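Side-chain contacts in mandelate racemase / muconate lactonizing enzyme, C-terminal domain protein (Pseudovibrio sp. JE062, PDB 4JHM), which is of unassigned function but belongs to the enolase superfamily, whose members join an N-terminal alpha-plus-beta domain to a C-terminal TIM-barrel domain: residues E256-H259 with A260-G264; F200-P203 with E204-M207; R341-K344 with E345-H349. One frame throughout, in Å; residues are numbered along the deposited sequence.

All three contacts are local, each joining residues a few positions apart along one continuous run of the enolase-like C-terminal domain. In chain order contact 2 comes first, at the start of helix 203-215; contact 1 follows at the end of helix 254-262, and contact 3 forms the turn into strand 347-349. Contact 2 gives a first-turn amide an acceptor, and contact 1 gives carbonyls near the last turn donors; their centres lie 21 Å apart and their nearest atoms about 11 Å. Contact 3 is remote, its centre 33 Å from that of contact 1 and 34 Å from that of contact 2. Other subunits reach contacts 1 and 2 but do not touch contact 3.

Contact 1: E256-H259 with A260-G264; sequences EVTH and ALSTG
H259 and T263 meet one turn apart at the end of helix 254-262, through a hydrogen bond and a ring contact. The ring contact is a CH-pi interaction: T263 CG2 sits over one face of the imidazole, 3.9 Å from the centroid of the H259 ring and displaced toward its rim. H259 can offer that face because its CG is anti to the backbone N (chi1 -179°). The purely apolar contact is looser, with V257 CG1 and L261 CD1 side by side at 4.2 Å. Both branched chains suit a buried helix flank, where V257 also packs on I288 of helix 279-291.

Among the hydrogen bonds, A260 N reaches E256 O at 3.0 Å and L261 N reaches V257 O at 3.2 Å, the regular alpha-helical pattern. Two short hydroxyl side chains then turn back onto carbonyls of the preceding turn. S262 OG donates to T258 O at 3.0 Å from well above the carbonyl plane, while S262 N binds the same oxygen from the other face with less tilt; the serine OG also bonds weakly with S262 OG of a third subunit. T263 OG1, set between the backbone N and the carbonyl carbon by chi1 (57°), donates to H259 O at 2.8 Å; T263 N bonds that oxygen only weakly. G264, at a positive phi that glycine adopts easily, is the C-prime residue of a Schellman motif in which G264 N bonds L261 O at 3.2 Å and M265 N bonds A260 O.

Beyond this chain, H259 meets F230 and H259 of a second subunit. Serine and threonine hydroxyls thus reinforce T258 O and H259 O, the second held only weakly by its amide donor, while the imidazole, with threonine's methyl over one face, extends into a subunit interface.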
loop_
_atom_site.group_PDB
_atom_site.type_symbol
_atom_site.label_atom_id
_atom_site.label_comp_id
_atom_site.label_asym_id
_atom_site.label_seq_id
_atom_site.Cartn_x
_atom_site.Cartn_y
_atom_site.Cartn_z
ATOM N N GLU A 256 13.131 16.307 0.247
ATOM C CA GLU A 256 11.753 16.767 0.408
ATOM C C GLU A 256 11.036 16.842 -0.934
ATOM O O GLU A 256 9.910 16.351 -1.073
ATOM C CB GLU A 256 11.710 18.123 1.107
ATOM C CG GLU A 256 11.722 18.039 2.626
ATOM C CD GLU A 256 11.995 19.378 3.287
ATOM O OE1 GLU A 256 13.075 19.952 3.047
ATOM O OE2 GLU A 256 11.136 19.852 4.057
ATOM N N VAL A 257 11.694 17.454 -1.918
ATOM C CA VAL A 257 11.172 17.528 -3.279
ATOM C C VAL A 257 10.967 16.128 -3.847
ATOM O O VAL A 257 9.955 15.841 -4.494
ATOM C CB VAL A 257 12.144 18.281 -4.208
ATOM C CG1 VAL A 257 11.777 18.046 -5.668
ATOM C CG2 VAL A 257 12.154 19.768 -3.884
ATOM N N THR A 258 11.941 15.259 -3.607
ATOM C CA THR A 258 11.886 13.906 -4.125
ATOM C C THR A 258 10.673 13.179 -3.572
ATOM O O THR A 258 9.930 12.534 -4.308
ATOM C CB THR A 258 13.163 13.135 -3.763
ATOM O OG1 THR A 258 14.256 13.646 -4.541
ATOM C CG2 THR A 258 12.988 11.635 -4.024
ATOM N N HIS A 259 10.480 13.299 -2.265
ATOM C CA HIS A 259 9.376 12.649 -1.584
ATOM C C HIS A 259 8.015 13.166 -2.061
ATOM O O HIS A 259 7.079 12.384 -2.256
ATOM C CB HIS A 259 9.506 12.879 -0.082
ATOM C CG HIS A 259 8.423 12.228 0.716
ATOM N ND1 HIS A 259 7.258 12.879 1.057
ATOM C CD2 HIS A 259 8.323 10.981 1.232
ATOM C CE1 HIS A 259 6.489 12.064 1.755
ATOM N NE2 HIS A 259 7.112 10.905 1.874
ATOM N N ALA A 260 7.908 14.483 -2.237
ATOM C CA ALA A 260 6.653 15.115 -2.638
ATOM C C ALA A 260 6.186 14.596 -3.994
ATOM O O ALA A 260 5.034 14.197 -4.167
ATOM C CB ALA A 260 6.816 16.627 -2.683
ATOM N N LEU A 261 7.088 14.603 -4.961
ATOM C CA LEU A 261 6.772 14.074 -6.273
ATOM C C LEU A 261 6.467 12.578 -6.177
ATOM O O LEU A 261 5.510 12.096 -6.782
ATOM C CB LEU A 261 7.927 14.344 -7.238
ATOM C CG LEU A 261 8.205 15.827 -7.497
ATOM C CD1 LEU A 261 9.397 16.003 -8.423
ATOM C CD2 LEU A 261 6.980 16.496 -8.091
ATOM N N SER A 262 7.264 11.856 -5.393
ATOM C CA SER A 262 7.095 10.411 -5.224
ATOM C C SER A 262 5.741 10.015 -4.636
ATOM O O SER A 262 5.255 8.917 -4.889
ATOM C CB SER A 262 8.204 9.842 -4.335
ATOM O OG SER A 262 9.406 9.684 -5.065
ATOM N N THR A 263 5.140 10.902 -3.852
ATOM C CA THR A 263 3.883 10.591 -3.181
ATOM C C THR A 263 2.699 11.363 -3.767
ATOM O O THR A 263 1.594 11.323 -3.218
ATOM C CB THR A 263 3.983 10.863 -1.666
ATOM O OG1 THR A 263 4.359 12.226 -1.438
ATOM C CG2 THR A 263 5.017 9.958 -1.038
ATOM N N GLY A 264 2.932 12.066 -4.874
ATOM C CA GLY A 264 1.858 12.754 -5.590
ATOM C C GLY A 264 1.307 13.988 -4.891
ATOM O O GLY A 264 0.113 14.274 -4.972
#

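Contact 2: F200-P203 with E204-M207; sequences FYTP and EQAM
T202 and Q205 grip each other across the first turn of helix 203-215. On the firm side, Q205 N donates to T202 OG1 at 3.1 Å in a fairly straight bond, the hydroxyl having been set between the backbone N and the carbonyl carbon by chi1 of 74°. A206 N meets T202 O at 2.7 Å, arriving nearly along the C=O axis, and M207 N closes on P203 O at 3.0 Å. Proline suits the first helical position, where no amide hydrogen is needed for a bond to an earlier turn. A206, small, and M207, a selenomethionine whose bent chain leads away, are buried against L236 of helix 230-239. Y201, also buried, lies across Q205, ring and amide planes 81° apart, with Y201 CD2 4.0 Å from Q205 CB; the Y201 hydroxyl is hydrogen-bonded to D175.

The other side is slacker. Q205 OE1 turns back to T202 N, but at 3.4 Å this return bond is weak, as is that from T202 OG1 to E204 OE1 at 3.3 Å. E204 is exposed, and its chain bends at chi2 (73°), which brings OE1 back to the threonine hydroxyl.

Threonine at the N-cap, reciprocated by the glutamine three residues on, makes a capping box, here starting the helix that follows barrel strand 192-196 in the beta-alpha pattern of a TIM barrel.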
loop_
_atom_site.group_PDB
_atom_site.type_symbol
_atom_site.label_atom_id
_atom_site.label_comp_id
_atom_site.label_asym_id
_atom_site.label_seq_id
_atom_site.Cartn_x
_atom_site.Cartn_y
_atom_site.Cartn_z
ATOM N N PHE A 200 -3.269 30.043 2.751
ATOM C CA PHE A 200 -4.203 30.436 3.807
ATOM C C PHE A 200 -5.624 29.874 3.693
ATOM O O PHE A 200 -6.423 30.062 4.598
ATOM C CB PHE A 200 -4.247 31.964 3.941
ATOM C CG PHE A 200 -2.945 32.567 4.406
ATOM C CD1 PHE A 200 -2.031 31.813 5.142
ATOM C CD2 PHE A 200 -2.642 33.891 4.128
ATOM C CE1 PHE A 200 -0.837 32.363 5.571
ATOM C CE2 PHE A 200 -1.450 34.447 4.558
ATOM C CZ PHE A 200 -0.547 33.682 5.280
ATOM N N TYR A 201 -5.942 29.176 2.608
ATOM C CA TYR A 201 -7.271 28.569 2.461
ATOM C C TYR A 201 -7.452 27.348 3.358
ATOM O O TYR A 201 -6.491 26.817 3.918
ATOM C CB TYR A 201 -7.517 28.130 1.017
ATOM C CG TYR A 201 -7.998 29.206 0.070
ATOM C CD1 TYR A 201 -7.794 30.555 0.336
ATOM C CD2 TYR A 201 -8.623 28.863 -1.118
ATOM C CE1 TYR A 201 -8.223 31.528 -0.547
ATOM C CE2 TYR A 201 -9.043 29.825 -2.010
ATOM C CZ TYR A 201 -8.843 31.156 -1.721
ATOM O OH TYR A 201 -9.276 32.108 -2.616
ATOM N N THR A 202 -8.701 26.905 3.474
ATOM C CA THR A 202 -9.024 25.667 4.164
ATOM C C THR A 202 -9.168 24.558 3.132
ATOM O O THR A 202 -9.657 24.798 2.032
ATOM C CB THR A 202 -10.356 25.782 4.914
ATOM O OG1 THR A 202 -11.438 25.756 3.975
ATOM C CG2 THR A 202 -10.406 27.068 5.701
ATOM N N PRO A 203 -8.742 23.337 3.476
ATOM C CA PRO A 203 -8.865 22.207 2.560
ATOM C C PRO A 203 -10.140 22.237 1.713
ATOM O O PRO A 203 -10.075 22.039 0.503
ATOM C CB PRO A 203 -8.872 21.014 3.508
ATOM C CG PRO A 203 -7.980 21.447 4.627
ATOM C CD PRO A 203 -8.081 22.947 4.732
ATOM N N GLU A 204 -11.282 22.492 2.351
ATOM C CA GLU A 204 -12.577 22.530 1.665
ATOM C C GLU A 204 -12.626 23.667 0.648
ATOM O O GLU A 204 -13.091 23.491 -0.478
ATOM C CB GLU A 204 -13.718 22.690 2.676
ATOM C CG GLU A 204 -13.825 21.562 3.696
ATOM C CD GLU A 204 -12.723 21.587 4.754
ATOM O OE1 GLU A 204 -11.985 22.599 4.851
ATOM O OE2 GLU A 204 -12.596 20.585 5.498
ATOM N N GLN A 205 -12.147 24.836 1.057
ATOM C CA GLN A 205 -12.072 25.988 0.171
ATOM C C GLN A 205 -11.114 25.703 -0.981
ATOM O O GLN A 205 -11.399 26.018 -2.134
ATOM C CB GLN A 205 -11.620 27.230 0.952
ATOM C CG GLN A 205 -12.672 27.742 1.928
ATOM C CD GLN A 205 -12.132 28.729 2.950
ATOM O OE1 GLN A 205 -11.019 29.247 2.826
ATOM N NE2 GLN A 205 -12.930 28.994 3.975
ATOM N N ALA A 206 -9.977 25.099 -0.662
ATOM C CA ALA A 206 -8.974 24.797 -1.665
ATOM C C ALA A 206 -9.588 23.939 -2.753
ATOM O O ALA A 206 -9.433 24.221 -3.935
ATOM C CB ALA A 206 -7.795 24.081 -1.032
HETATM N N MSE A 207 -10.296 22.893 -2.346
HETATM C CA MSE A 207 -10.923 21.985 -3.300
HETATM C C MSE A 207 -11.994 22.684 -4.087
HETATM O O MSE A 207 -12.173 22.420 -5.265
HETATM C CB MSE A 207 -11.512 20.781 -2.574
HETATM C CG MSE A 207 -12.158 19.810 -3.563
HETATM SE SE MSE A 207 -10.809 18.966 -4.728
HETATM C CE MSE A 207 -10.157 17.634 -3.439
#

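Contact 3: R341-K344 with E345-H349; sequences RTDK and EGYVH
D343 and G346 close a type I beta turn, with the glycine in the G1-bulge position, that leads into strand 347-349: G346 N bonds D343 O at 3.2 Å, and D343 N bonds Y347 O at 3.0 Å. Glycine fits the bulge, since at its positive phi a CB would press on the preceding carbonyl. The aspartate carboxylate also collects the amides of the turn. With chi1 at 77°, it folds over the backbone, and D343 OD1 accepts from E345 N at 2.7 Å, an Asx turn, and from Y347 N at 3.0 Å. These two donors come from opposite faces of the carboxylate plane; a third bond, from G346 N, is weak. The other oxygen, D343 OD2, receives H349 NE2 at 3.1 Å from the anti side but tilted 31° out of the carboxylate plane, and close to the plane of the imidazole, which is turned 59° from the carboxylate. This bond needs a hydrogen on NE2 and helps fix the tilt of the ring. One side chain therefore ties the turn to the far end of the strand.

Strand 347-349 runs antiparallel to strand 133-139, V348 bonding I134 through the backbone and packing on F323 of strand 323-326, while Y347 makes a cation-pi contact with K133.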
loop_
_atom_site.group_PDB
_atom_site.type_symbol
_atom_site.label_atom_id
_atom_site.label_comp_id
_atom_site.label_asym_id
_atom_site.label_seq_id
_atom_site.Cartn_x
_atom_site.Cartn_y
_atom_site.Cartn_z
ATOM N N ARG A 341 13.335 42.695 -18.612
ATOM C CA ARG A 341 11.931 43.007 -18.827
ATOM C C ARG A 341 11.311 42.037 -19.823
ATOM O O ARG A 341 11.994 41.176 -20.372
ATOM C CB ARG A 341 11.792 44.444 -19.328
ATOM C CG ARG A 341 12.558 45.443 -18.476
ATOM C CD ARG A 341 12.125 46.878 -18.721
ATOM N NE ARG A 341 12.245 47.669 -17.499
ATOM C CZ ARG A 341 11.871 48.938 -17.382
ATOM N NH1 ARG A 341 11.352 49.587 -18.417
ATOM N NH2 ARG A 341 12.016 49.560 -16.220
ATOM N N THR A 342 10.012 42.181 -20.048
ATOM C CA THR A 342 9.267 41.266 -20.902
ATOM C C THR A 342 8.956 41.942 -22.234
ATOM O O THR A 342 8.333 43.002 -22.268
ATOM C CB THR A 342 7.960 40.822 -20.213
ATOM O OG1 THR A 342 8.270 39.992 -19.081
ATOM C CG2 THR A 342 7.067 40.053 -21.178
ATOM N N ASP A 343 9.394 41.331 -23.331
ATOM C CA ASP A 343 9.244 41.946 -24.648
ATOM C C ASP A 343 7.794 41.877 -25.137
ATOM O O ASP A 343 6.909 41.380 -24.433
ATOM C CB ASP A 343 10.209 41.315 -25.661
ATOM C CG ASP A 343 9.750 39.953 -26.146
ATOM O OD1 ASP A 343 8.585 39.584 -25.892
ATOM O OD2 ASP A 343 10.557 39.251 -26.791
ATOM N N LYS A 344 7.560 42.378 -26.347
ATOM C CA LYS A 344 6.206 42.553 -26.867
ATOM C C LYS A 344 5.526 41.230 -27.234
ATOM O O LYS A 344 4.315 41.194 -27.452
ATOM C CB LYS A 344 6.235 43.476 -28.086
ATOM C CG LYS A 344 4.934 44.224 -28.331
ATOM C CD LYS A 344 4.737 45.342 -27.319
ATOM C CE LYS A 344 3.405 46.048 -27.510
ATOM N NZ LYS A 344 3.272 46.663 -28.858
ATOM N N GLU A 345 6.302 40.151 -27.305
ATOM C CA GLU A 345 5.773 38.837 -27.668
ATOM C C GLU A 345 5.469 37.970 -26.448
ATOM O O GLU A 345 4.862 36.908 -26.575
ATOM C CB GLU A 345 6.755 38.101 -28.581
ATOM C CG GLU A 345 6.947 38.755 -29.940
ATOM C CD GLU A 345 7.355 37.763 -31.015
ATOM O OE1 GLU A 345 7.223 38.095 -32.210
ATOM O OE2 GLU A 345 7.799 36.648 -30.665
ATOM N N GLY A 346 5.900 38.421 -25.272
ATOM C CA GLY A 346 5.641 37.711 -24.023
ATOM C C GLY A 346 6.852 36.950 -23.514
ATOM O O GLY A 346 6.746 36.153 -22.567
ATOM N N TYR A 347 8.004 37.200 -24.134
ATOM C CA TYR A 347 9.232 36.476 -23.809
ATOM C C TYR A 347 10.211 37.321 -23.006
ATOM O O TYR A 347 10.441 38.487 -23.316
ATOM C CB TYR A 347 9.927 35.998 -25.089
ATOM C CG TYR A 347 9.143 34.973 -25.873
ATOM C CD1 TYR A 347 9.244 33.619 -25.585
ATOM C CD2 TYR A 347 8.302 35.361 -26.902
ATOM C CE1 TYR A 347 8.524 32.680 -26.302
ATOM C CE2 TYR A 347 7.582 34.434 -27.628
ATOM C CZ TYR A 347 7.693 33.096 -27.324
ATOM O OH TYR A 347 6.968 32.183 -28.053
ATOM N N VAL A 348 10.783 36.718 -21.968
ATOM C CA VAL A 348 11.909 37.307 -21.260
ATOM C C VAL A 348 13.191 36.714 -21.836
ATOM O O VAL A 348 13.256 35.510 -22.105
ATOM C CB VAL A 348 11.848 37.011 -19.755
ATOM C CG1 VAL A 348 12.173 35.551 -19.489
ATOM C CG2 VAL A 348 12.814 37.904 -18.999
ATOM N N HIS A 349 14.207 37.553 -22.030
ATOM C CA HIS A 349 15.454 37.112 -22.652
ATOM C C HIS A 349 16.607 37.013 -21.663
ATOM O O HIS A 349 16.699 37.798 -20.726
ATOM C CB HIS A 349 15.848 38.069 -23.778
ATOM C CG HIS A 349 14.966 37.976 -24.980
ATOM N ND1 HIS A 349 15.226 37.119 -26.028
ATOM C CD2 HIS A 349 13.823 38.626 -25.299
ATOM C CE1 HIS A 349 14.281 37.247 -26.942
ATOM N NE2 HIS A 349 13.417 38.156 -26.525
#